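Local coordinates for putative alpha/beta hydrolase fold protein (Candidatus Nitrososphaera gargensis, PDB 5A62) that probably hydrolyses carboxylic esters, as a carboxylesterase-like member of the alpha/beta hydrolase fold family, at residues Asn9-Ala21 with Phe51-Asn65. Residues are numbered along the deposited sequence; the frame is centred on the assembly and turned at random.
Sequences NSVSTYYEDHGDA and FRVIAYELRGHHRTN
Tyr15 faces Tyr56 and Asp17 faces Ile54 as non-hydrogen-bonded pairs where strand 12-18 runs antiparallel to strand 52-56, near one edge of the alpha/beta hydrolase sheet. Glu16 with Ala55, between them, and His18 with Val53, one step further on, form hydrogen-bonded pairs through their backbones; His18 and Val53 both pack on helix 40-48, while Tyr15 and Tyr56 turn to helix 74-87.

From its CB, 3.6 Å from Tyr14 CB, Arg63 runs out across the Tyr14 ring. CD lies over the ring face in a CH-pi contact, 3.8 Å from the Tyr14 centroid. The bend at CG-CD (chi3 -73°) then brings NE above the CD2-CE2 side and lays the guanidinium along the ring, with CZ within 3.3 Å of Tyr14 CE2. The guanidinium thus stacks off-centre on the phenol, planes 14° apart, a cation-pi contact. Its NE and NH2 also grip Glu57 OE1 and OE2 side-on in a salt bridge, which fixes the rotation of the guanidinium. NH2 continues through a water to Glu16 OE2, which accepts from Tyr14 OH on its anti lone pair.

Past the strand the loop takes over the pairing: Thr64 OG1 accepts from Tyr14 N and donates to Glu57 O. Asn65 OD1 takes Ser12 N at 2.7 Å while its ND2 reaches Ser10 O. Val11 CG2 lies over the centre of the Arg59 guanidinium, whose NE is bound by Asp80 of helix 74-87. At the far end the extended Arg52 meets the Asp17 carboxylate side-on and nearly coplanar, NE to OD1 at 2.8 Å and NH2 to OD2 at 2.7 Å, both on the syn side.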
ATOM      1  N   ASN A   9      17.191  -2.865  -7.366  1.00 14.72           N
ATOM      2  CA  ASN A   9      15.796  -3.265  -7.201  1.00 14.20           C
ATOM      3  C   ASN A   9      15.245  -4.027  -8.420  1.00 12.86           C
ATOM      4  O   ASN A   9      14.129  -4.525  -8.401  1.00 12.71           O
ATOM      5  CB  ASN A   9      14.933  -2.074  -6.836  1.00 14.06           C
ATOM      6  CG  ASN A   9      14.845  -1.048  -7.946  1.00 15.01           C
ATOM      7  OD1 ASN A   9      14.951  -1.360  -9.092  1.00 15.49           O
ATOM      8  ND2 ASN A   9      14.631   0.194  -7.579  1.00 16.68           N
ATOM      9  N   SER A  10      16.081  -4.256  -9.447  1.00 11.64           N
ATOM     10  CA  SER A  10      15.755  -4.986 -10.649  1.00 11.64           C
ATOM     11  C   SER A  10      14.605  -4.422 -11.476  1.00 10.59           C
ATOM     12  O   SER A  10      14.195  -5.051 -12.430  1.00 12.22           O
ATOM     13  CB  SER A  10      15.536  -6.453 -10.376  1.00 13.24           C
ATOM     14  OG  SER A  10      16.663  -6.994  -9.657  1.00 16.37           O
ATOM     15  N   VAL A  11      14.166  -3.224 -11.184  1.00 11.58           N
ATOM     16  CA  VAL A  11      13.210  -2.550 -12.059  1.00 11.00           C
ATOM     17  C   VAL A  11      13.877  -2.137 -13.326  1.00 10.82           C
ATOM     18  O   VAL A  11      14.906  -1.437 -13.267  1.00 12.72           O
ATOM     19  CB  VAL A  11      12.572  -1.349 -11.357  1.00 12.33           C
ATOM     20  CG1 VAL A  11      11.593  -0.610 -12.258  1.00 13.66           C
ATOM     21  CG2 VAL A  11      11.787  -1.792 -10.066  1.00 12.88           C
ATOM     22  N   SER A  12      13.334  -2.499 -14.448  1.00 10.09           N
ATOM     23  CA  SER A  12      13.833  -2.048 -15.766  1.00 11.03           C
ATOM     24  C   SER A  12      12.774  -1.150 -16.398  1.00  9.87           C
ATOM     25  O   SER A  12      11.780  -1.609 -16.933  1.00 10.89           O
ATOM     26  CB  SER A  12      14.113  -3.214 -16.608  1.00 12.93           C
ATOM     27  OG  SER A  12      14.699  -2.832 -17.794  1.00 17.02           O
ATOM     28  N   THR A  13      13.008   0.153 -16.310  1.00  8.86           N
ATOM     29  CA  THR A  13      12.097   1.146 -16.799  1.00  9.15           C
ATOM     30  C   THR A  13      12.251   1.322 -18.262  1.00  8.94           C
ATOM     31  O   THR A  13      13.340   1.692 -18.762  1.00  9.64           O
ATOM     32  CB  THR A  13      12.394   2.496 -16.133  1.00  9.80           C
ATOM     33  OG1 THR A  13      12.077   2.389 -14.712  1.00 10.72           O
ATOM     34  CG2 THR A  13      11.636   3.606 -16.749  1.00  9.77           C
ATOM     35  N   TYR A  14      11.176   1.144 -18.992  1.00  8.29           N
ATOM     36  CA  TYR A  14      11.119   1.519 -20.388  1.00  8.72           C
ATOM     37  C   TYR A  14      10.893   2.974 -20.522  1.00  9.68           C
ATOM     38  O   TYR A  14       9.967   3.542 -19.891  1.00  9.83           O
ATOM     39  CB  TYR A  14      10.033   0.775 -21.158  1.00  8.91           C
ATOM     40  CG  TYR A  14       9.989   1.133 -22.589  1.00 10.23           C
ATOM     41  CD1 TYR A  14      10.866   0.518 -23.506  1.00 11.71           C
ATOM     42  CD2 TYR A  14       9.169   2.118 -23.041  1.00 11.02           C
ATOM     43  CE1 TYR A  14      10.857   0.937 -24.847  1.00 12.10           C
ATOM     44  CE2 TYR A  14       9.142   2.504 -24.370  1.00 11.56           C
ATOM     45  CZ  TYR A  14      10.010   1.894 -25.223  1.00 12.34           C
ATOM     46  OH  TYR A  14      10.033   2.317 -26.550  1.00 14.46           O
ATOM     47  N   TYR A  15      11.689   3.638 -21.339  1.00  9.61           N
ATOM     48  CA  TYR A  15      11.544   5.041 -21.623  1.00 10.12           C
ATOM     49  C   TYR A  15      11.819   5.390 -23.038  1.00 10.35           C
ATOM     50  O   TYR A  15      12.414   4.590 -23.727  1.00 10.53           O
ATOM     51  CB  TYR A  15      12.428   5.883 -20.678  1.00 10.38           C
ATOM     52  CG  TYR A  15      13.891   5.815 -21.040  1.00 10.77           C
ATOM     53  CD1 TYR A  15      14.721   4.849 -20.557  1.00 10.82           C
ATOM     54  CD2 TYR A  15      14.402   6.816 -21.848  1.00 12.31           C
ATOM     55  CE1 TYR A  15      16.053   4.785 -20.899  1.00 12.76           C
ATOM     56  CE2 TYR A  15      15.725   6.736 -22.256  1.00 12.80           C
ATOM     57  CZ  TYR A  15      16.532   5.740 -21.766  1.00 13.46           C
ATOM     58  OH  TYR A  15      17.909   5.636 -22.073  1.00 17.02           O
ATOM     59  N   GLU A  16      11.388   6.578 -23.439  1.00 10.17           N
ATOM     60  CA  GLU A  16      11.746   7.190 -24.772  1.00 10.36           C
ATOM     61  C   GLU A  16      12.172   8.586 -24.510  1.00 12.19           C
ATOM     62  O   GLU A  16      11.677   9.295 -23.665  1.00 12.17           O
ATOM     63  CB  GLU A  16      10.619   7.127 -25.751  1.00 10.95           C
ATOM     64  CG  GLU A  16      10.188   5.723 -26.069  1.00 11.88           C
ATOM     65  CD  GLU A  16       8.913   5.647 -26.884  1.00 13.61           C
ATOM     66  OE1 GLU A  16       8.275   6.669 -27.197  1.00 15.80           O
ATOM     67  OE2 GLU A  16       8.503   4.490 -27.209  1.00 16.70           O
ATOM     68  N   ASP A  17      13.172   9.028 -25.292  1.00 11.99           N
ATOM     69  CA  ASP A  17      13.774  10.355 -25.203  1.00 13.68           C
ATOM     70  C   ASP A  17      13.739  10.917 -26.598  1.00 14.61           C
ATOM     71  O   ASP A  17      14.591  10.535 -27.462  1.00 16.93           O
ATOM     72  CB  ASP A  17      15.190  10.225 -24.679  1.00 15.02           C
ATOM     73  CG  ASP A  17      15.902  11.562 -24.484  1.00 19.15           C
ATOM     74  OD1 ASP A  17      15.388  12.611 -24.849  1.00 19.44           O
ATOM     75  OD2 ASP A  17      17.040  11.518 -23.974  1.00 21.37           O
ATOM     76  N   HIS A  18      12.768  11.730 -26.896  1.00 13.14           N
ATOM     77  CA  HIS A  18      12.526  12.254 -28.227  1.00 14.81           C
ATOM     78  C   HIS A  18      13.057  13.654 -28.363  1.00 15.56           C
ATOM     79  O   HIS A  18      12.991  14.496 -27.470  1.00 14.26           O
ATOM     80  CB  HIS A  18      11.031  12.315 -28.467  1.00 15.94           C
ATOM     81  CG  HIS A  18      10.346  10.988 -28.570  1.00 15.84           C
ATOM     82  ND1 HIS A  18       9.777  10.299 -27.508  1.00 17.58           N
ATOM     83  CD2 HIS A  18      10.049  10.258 -29.672  1.00 17.04           C
ATOM     84  CE1 HIS A  18       9.214   9.192 -27.955  1.00 15.16           C
ATOM     85  NE2 HIS A  18       9.369   9.149 -29.262  1.00 21.43           N
ATOM     86  N   GLY A  19      13.462  13.997 -29.606  1.00 16.54           N
ATOM     87  CA  GLY A  19      13.883  15.353 -29.840  1.00 18.27           C
ATOM     88  C   GLY A  19      15.366  15.565 -29.599  1.00 19.99           C
ATOM     89  O   GLY A  19      16.134  14.673 -29.229  1.00 20.75           O
ATOM     90  N   ASP A  20      15.793  16.802 -29.779  1.00 23.27           N
ATOM     91  CA  ASP A  20      17.181  17.141 -29.612  1.00 25.20           C
ATOM     92  C   ASP A  20      17.583  17.271 -28.169  1.00 23.76           C
ATOM     93  O   ASP A  20      16.880  17.923 -27.387  1.00 19.67           O
ATOM     94  CB  ASP A  20      17.452  18.488 -30.285  1.00 27.50           C
ATOM     95  CG  ASP A  20      18.940  18.761 -30.442  1.00 31.14           C
ATOM     96  OD1 ASP A  20      19.613  19.174 -29.491  1.00 29.89           O
ATOM     97  OD2 ASP A  20      19.455  18.532 -31.560  1.00 38.29           O
ATOM     98  N   ALA A  21      18.720  16.715 -27.817  1.00 26.81           N
ATOM     99  CA  ALA A  21      19.216  16.785 -26.464  1.00 28.26           C
ATOM    100  C   ALA A  21      19.462  18.185 -25.921  1.00 26.46           C
ATOM    101  O   ALA A  21      19.528  18.370 -24.719  1.00 29.05           O
ATOM    102  CB  ALA A  21      20.462  15.940 -26.321  1.00 32.19           C
ATOM    103  N   PHE A  51      10.339  21.129 -28.193  1.00 17.23           N
ATOM    104  CA  PHE A  51      10.784  20.505 -26.966  1.00 15.55           C
ATOM    105  C   PHE A  51      11.437  19.148 -27.137  1.00 14.11           C
ATOM    106  O   PHE A  51      11.244  18.487 -28.154  1.00 16.37           O
ATOM    107  CB  PHE A  51       9.504  20.296 -26.143  1.00 14.47           C
ATOM    108  CG  PHE A  51       8.906  21.555 -25.690  1.00 14.77           C
ATOM    109  CD1 PHE A  51       9.473  22.242 -24.651  1.00 15.28           C
ATOM    110  CD2 PHE A  51       7.737  22.058 -26.269  1.00 15.57           C
ATOM    111  CE1 PHE A  51       8.911  23.423 -24.179  1.00 16.96           C
ATOM    112  CE2 PHE A  51       7.188  23.259 -25.801  1.00 15.84           C
ATOM    113  CZ  PHE A  51       7.792  23.953 -24.795  1.00 16.95           C
ATOM    114  N   ARG A  52      12.246  18.795 -26.134  1.00 13.93           N
ATOM    115  CA  ARG A  52      12.740  17.436 -25.969  1.00 13.32           C
ATOM    116  C   ARG A  52      11.644  16.773 -25.080  1.00 12.77           C
ATOM    117  O   ARG A  52      11.144  17.423 -24.190  1.00 13.99           O
ATOM    118  CB  ARG A  52      14.046  17.418 -25.266  1.00 14.58           C
ATOM    119  CG  ARG A  52      14.584  16.073 -24.915  1.00 14.56           C
ATOM    120  CD  ARG A  52      15.826  16.223 -24.116  1.00 14.88           C
ATOM    121  NE  ARG A  52      16.458  14.995 -23.730  1.00 14.95           N
ATOM    122  CZ  ARG A  52      17.565  14.924 -23.017  1.00 17.29           C
ATOM    123  NH1 ARG A  52      18.139  16.008 -22.504  1.00 19.48           N
ATOM    124  NH2 ARG A  52      18.076  13.739 -22.768  1.00 20.55           N
ATOM    125  N   VAL A  53      11.245  15.602 -25.457  1.00 12.85           N
ATOM    126  CA  VAL A  53      10.103  14.900 -24.793  1.00 12.26           C
ATOM    127  C   VAL A  53      10.564  13.559 -24.267  1.00 11.72           C
ATOM    128  O   VAL A  53      10.938  12.663 -25.043  1.00 12.46           O
ATOM    129  CB  VAL A  53       8.936  14.706 -25.708  1.00 13.35           C
ATOM    130  CG1 VAL A  53       7.729  14.170 -24.910  1.00 14.59           C
ATOM    131  CG2 VAL A  53       8.594  16.060 -26.355  1.00 15.81           C
ATOM    132  N   ILE A  54      10.514  13.414 -22.956  1.00 11.42           N
ATOM    133  CA  ILE A  54      10.860  12.187 -22.275  1.00 10.58           C
ATOM    134  C   ILE A  54       9.587  11.544 -21.758  1.00 10.32           C
ATOM    135  O   ILE A  54       8.786  12.259 -21.129  1.00 12.09           O
ATOM    136  CB  ILE A  54      11.805  12.448 -21.115  1.00 13.09           C
ATOM    137  CG1 ILE A  54      13.140  13.026 -21.680  1.00 16.38           C
ATOM    138  CG2 ILE A  54      12.096  11.144 -20.363  1.00 13.23           C
ATOM    139  CD1 ILE A  54      13.872  13.867 -20.692  1.00 22.25           C
ATOM    140  N   ALA A  55       9.361  10.296 -22.060  1.00  9.71           N
ATOM    141  CA  ALA A  55       8.186   9.584 -21.508  1.00 10.24           C
ATOM    142  C   ALA A  55       8.653   8.252 -20.995  1.00 10.56           C
ATOM    143  O   ALA A  55       9.631   7.713 -21.493  1.00 10.92           O
ATOM    144  CB  ALA A  55       7.142   9.424 -22.562  1.00 10.21           C
ATOM    145  N   TYR A  56       8.020   7.722 -19.974  1.00  8.53           N
ATOM    146  CA  TYR A  56       8.402   6.463 -19.405  1.00  8.66           C
ATOM    147  C   TYR A  56       7.219   5.685 -18.916  1.00  7.95           C
ATOM    148  O   TYR A  56       6.140   6.232 -18.778  1.00  8.56           O
ATOM    149  CB  TYR A  56       9.519   6.583 -18.359  1.00  8.71           C
ATOM    150  CG  TYR A  56       9.024   7.089 -17.031  1.00  8.84           C
ATOM    151  CD1 TYR A  56       8.693   8.423 -16.835  1.00  9.06           C
ATOM    152  CD2 TYR A  56       8.884   6.246 -15.950  1.00  9.12           C
ATOM    153  CE1 TYR A  56       8.287   8.860 -15.601  1.00  9.04           C
ATOM    154  CE2 TYR A  56       8.490   6.682 -14.738  1.00  9.46           C
ATOM    155  CZ  TYR A  56       8.137   7.992 -14.591  1.00  9.48           C
ATOM    156  OH  TYR A  56       7.767   8.436 -13.365  1.00  9.76           O
ATOM    157  N   GLU A  57       7.391   4.404 -18.710  1.00  7.50           N
ATOM    158  CA  GLU A  57       6.363   3.534 -18.222  1.00  7.41           C
ATOM    159  C   GLU A  57       6.637   3.185 -16.784  1.00  7.99           C
ATOM    160  O   GLU A  57       7.697   2.732 -16.398  1.00  8.08           O
ATOM    161  CB  GLU A  57       6.186   2.332 -19.145  1.00  7.69           C
ATOM    162  CG  GLU A  57       5.590   2.789 -20.476  1.00  8.31           C
ATOM    163  CD  GLU A  57       5.526   1.881 -21.646  1.00  9.03           C
ATOM    164  OE1 GLU A  57       6.128   0.806 -21.656  1.00  9.43           O
ATOM    165  OE2 GLU A  57       4.777   2.285 -22.564  1.00  9.12           O
ATOM    166  N   LEU A  58       5.603   3.408 -15.955  1.00  7.40           N
ATOM    167  CA  LEU A  58       5.601   3.046 -14.556  1.00  7.39           C
ATOM    168  C   LEU A  58       5.766   1.569 -14.303  1.00  6.77           C
ATOM    169  O   LEU A  58       5.459   0.754 -15.143  1.00  6.74           O
ATOM    170  CB  LEU A  58       4.303   3.502 -13.909  1.00  8.79           C
ATOM    171  CG  LEU A  58       4.054   4.999 -13.918  1.00  9.06           C
ATOM    172  CD1 LEU A  58       2.672   5.248 -13.258  1.00  9.92           C
ATOM    173  CD2 LEU A  58       5.127   5.821 -13.300  1.00  9.85           C
ATOM    174  N   ARG A  59       6.182   1.205 -13.094  1.00  7.13           N
ATOM    175  CA  ARG A  59       6.335  -0.206 -12.695  1.00  6.83           C
ATOM    176  C   ARG A  59       5.140  -1.002 -13.100  1.00  7.18           C
ATOM    177  O   ARG A  59       3.959  -0.610 -12.834  1.00  7.32           O
ATOM    178  CB  ARG A  59       6.503  -0.369 -11.191  1.00  8.10           C
ATOM    179  CG  ARG A  59       7.786   0.259 -10.696  1.00  8.26           C
ATOM    180  CD  ARG A  59       8.046  -0.127  -9.289  1.00  9.71           C
ATOM    181  NE  ARG A  59       9.218   0.581  -8.771  1.00  9.21           N
ATOM    182  CZ  ARG A  59       9.848   0.246  -7.653  1.00  9.95           C
ATOM    183  NH1 ARG A  59       9.474  -0.825  -6.968  1.00 10.26           N
ATOM    184  NH2 ARG A  59      10.903   1.002  -7.303  1.00 10.90           N
ATOM    185  N   GLY A  60       5.367  -2.097 -13.787  1.00  7.62           N
ATOM    186  CA  GLY A  60       4.303  -3.023 -14.095  1.00  7.29           C
ATOM    187  C   GLY A  60       3.347  -2.605 -15.190  1.00  7.49           C
ATOM    188  O   GLY A  60       2.270  -3.236 -15.414  1.00  9.54           O
ATOM    189  N   HIS A  61       3.651  -1.501 -15.886  1.00  7.08           N
ATOM    190  CA  HIS A  61       2.827  -0.984 -16.949  1.00  7.29           C
ATOM    191  C   HIS A  61       3.585  -1.189 -18.275  1.00  8.40           C
ATOM    192  O   HIS A  61       4.710  -0.758 -18.453  1.00  8.78           O
ATOM    193  CB  HIS A  61       2.547   0.491 -16.755  1.00  7.08           C
ATOM    194  CG  HIS A  61       1.551   0.751 -15.664  1.00  6.61           C
ATOM    195  ND1 HIS A  61       1.729   0.419 -14.337  1.00  7.58           N
ATOM    196  CD2 HIS A  61       0.308   1.266 -15.757  1.00  7.05           C
ATOM    197  CE1 HIS A  61       0.632   0.750 -13.662  1.00  7.84           C
ATOM    198  NE2 HIS A  61      -0.247   1.257 -14.497  1.00  7.53           N
ATOM    199  N   HIS A  62       2.951  -1.961 -19.179  1.00  8.65           N
ATOM    200  CA  HIS A  62       3.433  -2.207 -20.568  1.00  9.14           C
ATOM    201  C   HIS A  62       4.824  -2.794 -20.489  1.00  8.45           C
ATOM    202  O   HIS A  62       4.997  -3.921 -20.006  1.00 11.12           O
ATOM    203  CB  HIS A  62       3.269  -0.944 -21.400  1.00  8.55           C
ATOM    204  CG  HIS A  62       3.417  -1.099 -22.879  1.00 10.39           C
ATOM    205  ND1 HIS A  62       3.372  -2.285 -23.568  1.00 13.20           N
ATOM    206  CD2 HIS A  62       3.633  -0.131 -23.773  1.00 10.43           C
ATOM    207  CE1 HIS A  62       3.516  -2.018 -24.877  1.00 10.60           C
ATOM    208  NE2 HIS A  62       3.669  -0.734 -25.022  1.00 14.12           N
ATOM    209  N   ARG A  63       5.822  -2.056 -20.921  1.00  8.44           N
ATOM    210  CA  ARG A  63       7.201  -2.587 -21.049  1.00  9.19           C
ATOM    211  C   ARG A  63       8.003  -2.541 -19.819  1.00  9.79           C
ATOM    212  O   ARG A  63       9.084  -3.157 -19.796  1.00 11.42           O
ATOM    213  CB  ARG A  63       7.923  -1.900 -22.213  1.00  9.66           C
ATOM    214  CG  ARG A  63       7.280  -2.278 -23.539  1.00  9.80           C
ATOM    215  CD  ARG A  63       7.580  -1.307 -24.661  1.00 11.09           C
ATOM    216  NE  ARG A  63       6.847  -0.039 -24.514  1.00 10.54           N
ATOM    217  CZ  ARG A  63       6.574   0.813 -25.473  1.00 12.01           C
ATOM    218  NH1 ARG A  63       6.983   0.549 -26.721  1.00 13.22           N
ATOM    219  NH2 ARG A  63       5.862   1.881 -25.242  1.00 11.59           N
ATOM    220  N   THR A  64       7.573  -1.893 -18.757  1.00  8.41           N
ATOM    221  CA  THR A  64       8.265  -1.879 -17.472  1.00  8.56           C
ATOM    222  C   THR A  64       7.788  -2.991 -16.555  1.00  8.79           C
ATOM    223  O   THR A  64       6.608  -3.193 -16.407  1.00 10.24           O
ATOM    224  CB  THR A  64       8.120  -0.509 -16.802  1.00  8.81           C
ATOM    225  OG1 THR A  64       8.680   0.490 -17.663  1.00  8.39           O
ATOM    226  CG2 THR A  64       8.815  -0.465 -15.439  1.00  8.36           C
ATOM    227  N   ASN A  65       8.706  -3.704 -15.984  1.00  9.00           N
ATOM    228  CA  ASN A  65       8.496  -4.773 -15.048  1.00  9.72           C
ATOM    229  C   ASN A  65       8.284  -4.297 -13.636  1.00  9.58           C
ATOM    230  O   ASN A  65       8.090  -3.102 -13.410  1.00  8.91           O
ATOM    231  CB  ASN A  65       9.633  -5.755 -15.136  1.00 10.52           C
ATOM    232  CG  ASN A  65      10.882  -5.204 -14.533  1.00 11.00           C
ATOM    233  OD1 ASN A  65      11.046  -4.023 -14.384  1.00 12.50           O
ATOM    234  ND2 ASN A  65      11.754  -6.097 -14.076  1.00 13.52           N
TER
HETATM  235  O   HOH W   1      12.750  -0.067  -4.978  1.00 27.34           O
HETATM  236  O   HOH W   2      11.089  -3.962 -18.128  1.00 13.81           O
HETATM  237  O   HOH W   3       9.346   3.076 -14.150  1.00  9.66           O
HETATM  238  O   HOH W   4       6.029   3.602 -27.502  1.00 18.72           O
HETATM  239  O   HOH W   5      17.670  18.832 -22.906  1.00 22.92           O